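Local coordinates for protein glycerate dehydrogenase/glyoxylate reductase (Thermus thermophilus, PDB 2CUK) that probably reduces hydroxypyruvate and glyoxylate with a nicotinamide cofactor, as a member of the D-isomer specific 2-hydroxyacid dehydrogenase family, at residues A[147-152]-A[158-163]; A[214-219]-A[223-228]. All blocks are in the same frame, centred on the assembly; numbering follows the deposited sequence.

Both contacts lie in the NAD-binding region and reach the same six-stranded parallel sheet. Along the chain, contact 1 comes first: strand 146-150 leads through a glycine-rich turn into helix 154-165, which folds back over the strand it has just left before the chain enters strand 169-173. The chain then adds strand 196-199 beside strand 146-150, and contact 2 closes a tighter loop, bringing Leu-216 of helix 213-216 and Met-219 beyond it against strand 224-227, the next strand of the sheet. The two loops are in series, neither nested nor crossed. Their centres are 15 Å apart, and their nearest atoms, about 5 Å apart, do not touch.

Contact 1: residues A[147-152]-A[158-163]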
loop_
_atom_site.group_PDB
_atom_site.type_symbol
_atom_site.label_atom_id
_atom_site.label_comp_id
_atom_site.label_asym_id
_atom_site.label_seq_id
_atom_site.Cartn_x
_atom_site.Cartn_y
_atom_site.Cartn_z
ATOM N N LEU A 147 -10.933 -12.737 -1.505
ATOM C CA LEU A 147 -11.413 -11.366 -1.512
ATOM C C LEU A 147 -12.842 -11.402 -2.036
ATOM O O LEU A 147 -13.103 -11.928 -3.121
ATOM C CB LEU A 147 -10.560 -10.491 -2.433
ATOM C CG LEU A 147 -11.112 -9.088 -2.703
ATOM C CD1 LEU A 147 -11.108 -8.272 -1.416
ATOM C CD2 LEU A 147 -10.254 -8.402 -3.775
ATOM N N GLY A 148 -13.763 -10.864 -1.249
ATOM C CA GLY A 148 -15.152 -10.826 -1.648
ATOM C C GLY A 148 -15.538 -9.394 -1.940
ATOM O O GLY A 148 -15.468 -8.535 -1.066
ATOM N N LEU A 149 -15.936 -9.135 -3.176
ATOM C CA LEU A 149 -16.330 -7.800 -3.590
ATOM C C LEU A 149 -17.849 -7.670 -3.605
ATOM O O LEU A 149 -18.537 -8.533 -4.142
ATOM C CB LEU A 149 -15.778 -7.516 -4.992
ATOM C CG LEU A 149 -14.262 -7.675 -5.131
ATOM C CD1 LEU A 149 -13.888 -7.845 -6.590
ATOM C CD2 LEU A 149 -13.569 -6.469 -4.520
ATOM N N VAL A 150 -18.361 -6.601 -3.000
ATOM C CA VAL A 150 -19.796 -6.342 -2.976
ATOM C C VAL A 150 -20.001 -5.221 -3.983
ATOM O O VAL A 150 -19.786 -4.046 -3.678
ATOM C CB VAL A 150 -20.277 -5.876 -1.587
ATOM C CG1 VAL A 150 -21.768 -5.582 -1.626
ATOM C CG2 VAL A 150 -19.983 -6.942 -0.554
ATOM N N GLY A 151 -20.408 -5.604 -5.191
ATOM C CA GLY A 151 -20.597 -4.650 -6.267
ATOM C C GLY A 151 -19.444 -4.905 -7.219
ATOM O O GLY A 151 -18.287 -4.895 -6.795
ATOM N N MET A 152 -19.737 -5.155 -8.492
ATOM C CA MET A 152 -18.682 -5.436 -9.462
ATOM C C MET A 152 -18.651 -4.540 -10.685
ATOM O O MET A 152 -18.596 -5.031 -11.812
ATOM C CB MET A 152 -18.750 -6.892 -9.926
ATOM C CG MET A 152 -17.905 -7.833 -9.097
ATOM S SD MET A 152 -16.158 -7.375 -9.072
ATOM C CE MET A 152 -15.420 -8.768 -9.876
ATOM N N ALA A 158 -11.450 -3.724 -11.385
ATOM C CA ALA A 158 -10.056 -3.293 -11.365
ATOM C C ALA A 158 -9.411 -3.806 -10.080
ATOM O O ALA A 158 -8.249 -4.196 -10.076
ATOM C CB ALA A 158 -9.972 -1.774 -11.421
ATOM N N VAL A 159 -10.172 -3.810 -8.989
ATOM C CA VAL A 159 -9.637 -4.291 -7.719
ATOM C C VAL A 159 -9.356 -5.791 -7.810
ATOM O O VAL A 159 -8.298 -6.265 -7.382
ATOM C CB VAL A 159 -10.615 -3.999 -6.550
ATOM C CG1 VAL A 159 -10.142 -4.700 -5.286
ATOM C CG2 VAL A 159 -10.694 -2.477 -6.306
ATOM N N ALA A 160 -10.296 -6.532 -8.387
ATOM C CA ALA A 160 -10.149 -7.973 -8.543
ATOM C C ALA A 160 -8.899 -8.330 -9.338
ATOM O O ALA A 160 -8.197 -9.283 -9.007
ATOM C CB ALA A 160 -11.386 -8.552 -9.230
ATOM N N LYS A 161 -8.624 -7.571 -10.396
ATOM C CA LYS A 161 -7.449 -7.840 -11.217
ATOM C C LYS A 161 -6.176 -7.708 -10.391
ATOM O O LYS A 161 -5.273 -8.541 -10.481
ATOM C CB LYS A 161 -7.392 -6.879 -12.409
ATOM C CG LYS A 161 -8.346 -7.227 -13.557
ATOM C CD LYS A 161 -7.722 -8.214 -14.549
ATOM C CE LYS A 161 -7.514 -9.599 -13.944
ATOM N NZ LYS A 161 -6.737 -10.512 -14.845
ATOM N N ARG A 162 -6.105 -6.652 -9.590
ATOM C CA ARG A 162 -4.936 -6.436 -8.754
ATOM C C ARG A 162 -4.814 -7.557 -7.728
ATOM O O ARG A 162 -3.736 -8.110 -7.521
ATOM C CB ARG A 162 -5.048 -5.086 -8.044
ATOM C CG ARG A 162 -4.824 -3.896 -8.964
ATOM C CD ARG A 162 -5.527 -2.656 -8.426
ATOM N NE ARG A 162 -5.187 -1.461 -9.188
ATOM C CZ ARG A 162 -5.604 -1.202 -10.423
ATOM N NH1 ARG A 162 -6.395 -2.057 -11.065
ATOM N NH2 ARG A 162 -5.209 -0.088 -11.023
ATOM N N ALA A 163 -5.933 -7.888 -7.098
ATOM C CA ALA A 163 -5.966 -8.929 -6.085
ATOM C C ALA A 163 -5.410 -10.254 -6.596
ATOM O O ALA A 163 -4.666 -10.931 -5.889
ATOM C CB ALA A 163 -7.395 -9.117 -5.584
#
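Leu-147 and Leu-149 of strand 146-150 reach across to Val-159, Ala-160 and Ala-163 of helix 154-165, in the strand-turn-helix that opens a Rossmann-type beta-alpha-beta unit. The short strand and helix axes run nearly antiparallel, at 175° and 9.9 Å apart, the usual spacing of a helix on a sheet. The small alanines let the leucine methyls meet the helix.

The packing is wholly apolar. CD2 of Leu-147 lies 3.5 Å from CB of Ala-163, tighter than usual carbon contact, and also meets CG1 of Val-159, the two side chains crossing at about a right angle. In Leu-149, CG stands anti to the carbonyl carbon (chi1 -56°) and so is directed toward the helix, where the fork gives one methyl to each of two neighbours. CD2 touches the same CG1 of Val-159 at 3.9 Å. CD1 rests on CB of Ala-160 at 3.7 Å. Past the strand, Met-152 bends at chi2 and chi3 to bring CE to Ala-160 CB, the flexible thioether filling in beside the leucine.

Gly-151 begins a probable GxGxxG dinucleotide-binding turn; at its backbone angles (phi 108°) a CB would press on the carbonyl O of Val-150, which explains the glycine.

Arg-162 does not touch the strand; it makes salt bridges to Glu-100 and Asp-104 of helix 99-114. Its NH1 also donates to Ala-158 O at 3.0 Å, from above the carbonyl plane and on the face opposite Arg-162 N.

Contact 2: residues A[214-219]-A[223-228]; sequences ERLFAM and AILLNT
Met-219 carries most of this contact through its terminal methyl. CE lies 3.9 Å from CB of Ala-223, and CB of Leu-225 is slightly farther off. The same Met-219 CE comes to 3.7 Å from the carbonyl O of Ile-224. The chain extends through chi2 and then bends at chi3 (58°), which turns the methyl toward Ala-223 and Ile-224. A long, flexible, unbranched side chain can span the gap and put its methyl against the backbone carbonyl as well as against CB atoms, and the small Ala-223 lets it come close. A second apolar touch joins Leu-216 to Leu-225, CD2 to CD2 at 3.8 Å, the two side chains crossing at about a right angle. Leu-225 has its CG anti to the backbone N (chi1 173°), presenting its branched end to the helix.

Around this first shell, Leu-216 and Leu-225 both pack on Leu-239 of helix 236-243, while Met-219 also touches Val-197 of the adjoining strand. Backbone bonds help to shape the turn: Met-219 N donates to Leu-216 O at 3.3 Å, and Met-219 O accepts from His-246 NE2. Strand 224-227 is held on both flanks, Ile-224 bonding to Asp-195 and Val-197 and Leu-225 to Gly-249 and Gly-251. Its other face, carrying Ile-224 and Leu-226, packs on helix 99-114.

The arrangement is the returning half of a beta-alpha-beta crossover, strand 196-199, helix 213-216 and strand 224-227, in a Rossmann-type parallel sheet.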
loop_
_atom_site.group_PDB
_atom_site.type_symbol
_atom_site.label_atom_id
_atom_site.label_comp_id
_atom_site.label_asym_id
_atom_site.label_seq_id
_atom_site.Cartn_x
_atom_site.Cartn_y
_atom_site.Cartn_z
ATOM N N GLU A 214 -25.393 -6.867 12.265
ATOM C CA GLU A 214 -25.557 -8.291 11.974
ATOM C C GLU A 214 -24.628 -8.797 10.878
ATOM O O GLU A 214 -24.070 -9.887 10.987
ATOM C CB GLU A 214 -27.007 -8.608 11.593
ATOM C CG GLU A 214 -27.820 -7.394 11.217
ATOM C CD GLU A 214 -28.147 -6.516 12.416
ATOM O OE1 GLU A 214 -28.482 -5.331 12.207
ATOM O OE2 GLU A 214 -28.078 -7.016 13.562
ATOM N N ARG A 215 -24.459 -8.012 9.820
ATOM C CA ARG A 215 -23.592 -8.434 8.733
ATOM C C ARG A 215 -22.110 -8.363 9.095
ATOM O O ARG A 215 -21.325 -9.208 8.664
ATOM C CB ARG A 215 -23.883 -7.613 7.474
ATOM C CG ARG A 215 -25.276 -7.867 6.914
ATOM C CD ARG A 215 -25.365 -7.570 5.435
ATOM N NE ARG A 215 -26.670 -7.949 4.895
ATOM C CZ ARG A 215 -27.759 -7.189 4.946
ATOM N NH1 ARG A 215 -27.717 -5.988 5.508
ATOM N NH2 ARG A 215 -28.899 -7.641 4.445
ATOM N N LEU A 216 -21.729 -7.369 9.898
ATOM C CA LEU A 216 -20.337 -7.222 10.311
ATOM C C LEU A 216 -19.907 -8.413 11.159
ATOM O O LEU A 216 -18.814 -8.953 10.979
ATOM C CB LEU A 216 -20.141 -5.919 11.095
ATOM C CG LEU A 216 -20.186 -4.625 10.269
ATOM C CD1 LEU A 216 -20.246 -3.422 11.192
ATOM C CD2 LEU A 216 -18.956 -4.547 9.364
ATOM N N PHE A 217 -20.769 -8.827 12.084
ATOM C CA PHE A 217 -20.456 -9.966 12.934
ATOM C C PHE A 217 -20.715 -11.290 12.222
ATOM O O PHE A 217 -20.415 -12.356 12.752
ATOM C CB PHE A 217 -21.245 -9.877 14.242
ATOM C CG PHE A 217 -20.660 -8.902 15.224
ATOM C CD1 PHE A 217 -19.517 -9.230 15.946
ATOM C CD2 PHE A 217 -21.232 -7.649 15.408
ATOM C CE1 PHE A 217 -18.947 -8.322 16.843
ATOM C CE2 PHE A 217 -20.673 -6.727 16.303
ATOM C CZ PHE A 217 -19.526 -7.067 17.023
ATOM N N ALA A 218 -21.260 -11.219 11.008
ATOM C CA ALA A 218 -21.506 -12.422 10.219
ATOM C C ALA A 218 -20.221 -12.711 9.448
ATOM O O ALA A 218 -19.990 -13.828 8.994
ATOM C CB ALA A 218 -22.666 -12.208 9.250
ATOM N N MET A 219 -19.385 -11.688 9.293
ATOM C CA MET A 219 -18.113 -11.860 8.603
ATOM C C MET A 219 -17.251 -12.787 9.462
ATOM O O MET A 219 -17.480 -12.910 10.667
ATOM C CB MET A 219 -17.435 -10.496 8.412
ATOM C CG MET A 219 -18.111 -9.628 7.353
ATOM S SD MET A 219 -17.383 -7.983 7.155
ATOM C CE MET A 219 -15.659 -8.425 6.728
ATOM N N ALA A 223 -11.464 -11.346 9.813
ATOM C CA ALA A 223 -11.662 -10.820 8.464
ATOM C C ALA A 223 -11.337 -9.327 8.418
ATOM O O ALA A 223 -11.248 -8.675 9.451
ATOM C CB ALA A 223 -13.103 -11.047 8.014
ATOM N N ILE A 224 -11.157 -8.803 7.209
ATOM C CA ILE A 224 -10.867 -7.389 7.006
ATOM C C ILE A 224 -11.975 -6.754 6.165
ATOM O O ILE A 224 -12.429 -7.341 5.183
ATOM C CB ILE A 224 -9.540 -7.175 6.242
ATOM C CG1 ILE A 224 -8.357 -7.665 7.082
ATOM C CG2 ILE A 224 -9.380 -5.693 5.897
ATOM C CD1 ILE A 224 -7.028 -7.626 6.335
ATOM N N LEU A 225 -12.405 -5.558 6.557
ATOM C CA LEU A 225 -13.429 -4.828 5.816
ATOM C C LEU A 225 -12.807 -3.610 5.144
ATOM O O LEU A 225 -12.075 -2.851 5.777
ATOM C CB LEU A 225 -14.544 -4.350 6.749
ATOM C CG LEU A 225 -15.569 -3.420 6.086
ATOM C CD1 LEU A 225 -16.412 -4.201 5.081
ATOM C CD2 LEU A 225 -16.461 -2.797 7.148
ATOM N N LEU A 226 -13.112 -3.423 3.864
ATOM C CA LEU A 226 -12.599 -2.284 3.113
ATOM C C LEU A 226 -13.762 -1.494 2.513
ATOM O O LEU A 226 -14.717 -2.076 1.992
ATOM C CB LEU A 226 -11.683 -2.761 1.978
ATOM C CG LEU A 226 -10.447 -3.597 2.326
ATOM C CD1 LEU A 226 -9.745 -4.018 1.044
ATOM C CD2 LEU A 226 -9.504 -2.790 3.215
ATOM N N ASN A 227 -13.697 -0.172 2.600
ATOM C CA ASN A 227 -14.745 0.659 2.016
ATOM C C ASN A 227 -14.186 1.947 1.430
ATOM O O ASN A 227 -13.790 2.856 2.160
ATOM C CB ASN A 227 -15.832 0.997 3.044
ATOM C CG ASN A 227 -16.988 1.780 2.431
ATOM O OD1 ASN A 227 -17.212 1.728 1.219
ATOM N ND2 ASN A 227 -17.733 2.497 3.265
ATOM N N THR A 228 -14.139 2.011 0.104
ATOM C CA THR A 228 -13.657 3.201 -0.586
ATOM C C THR A 228 -14.794 3.760 -1.447
ATOM O O THR A 228 -14.577 4.638 -2.284
ATOM C CB THR A 228 -12.445 2.883 -1.490
ATOM O OG1 THR A 228 -12.807 1.882 -2.452
ATOM C CG2 THR A 228 -11.269 2.383 -0.649
#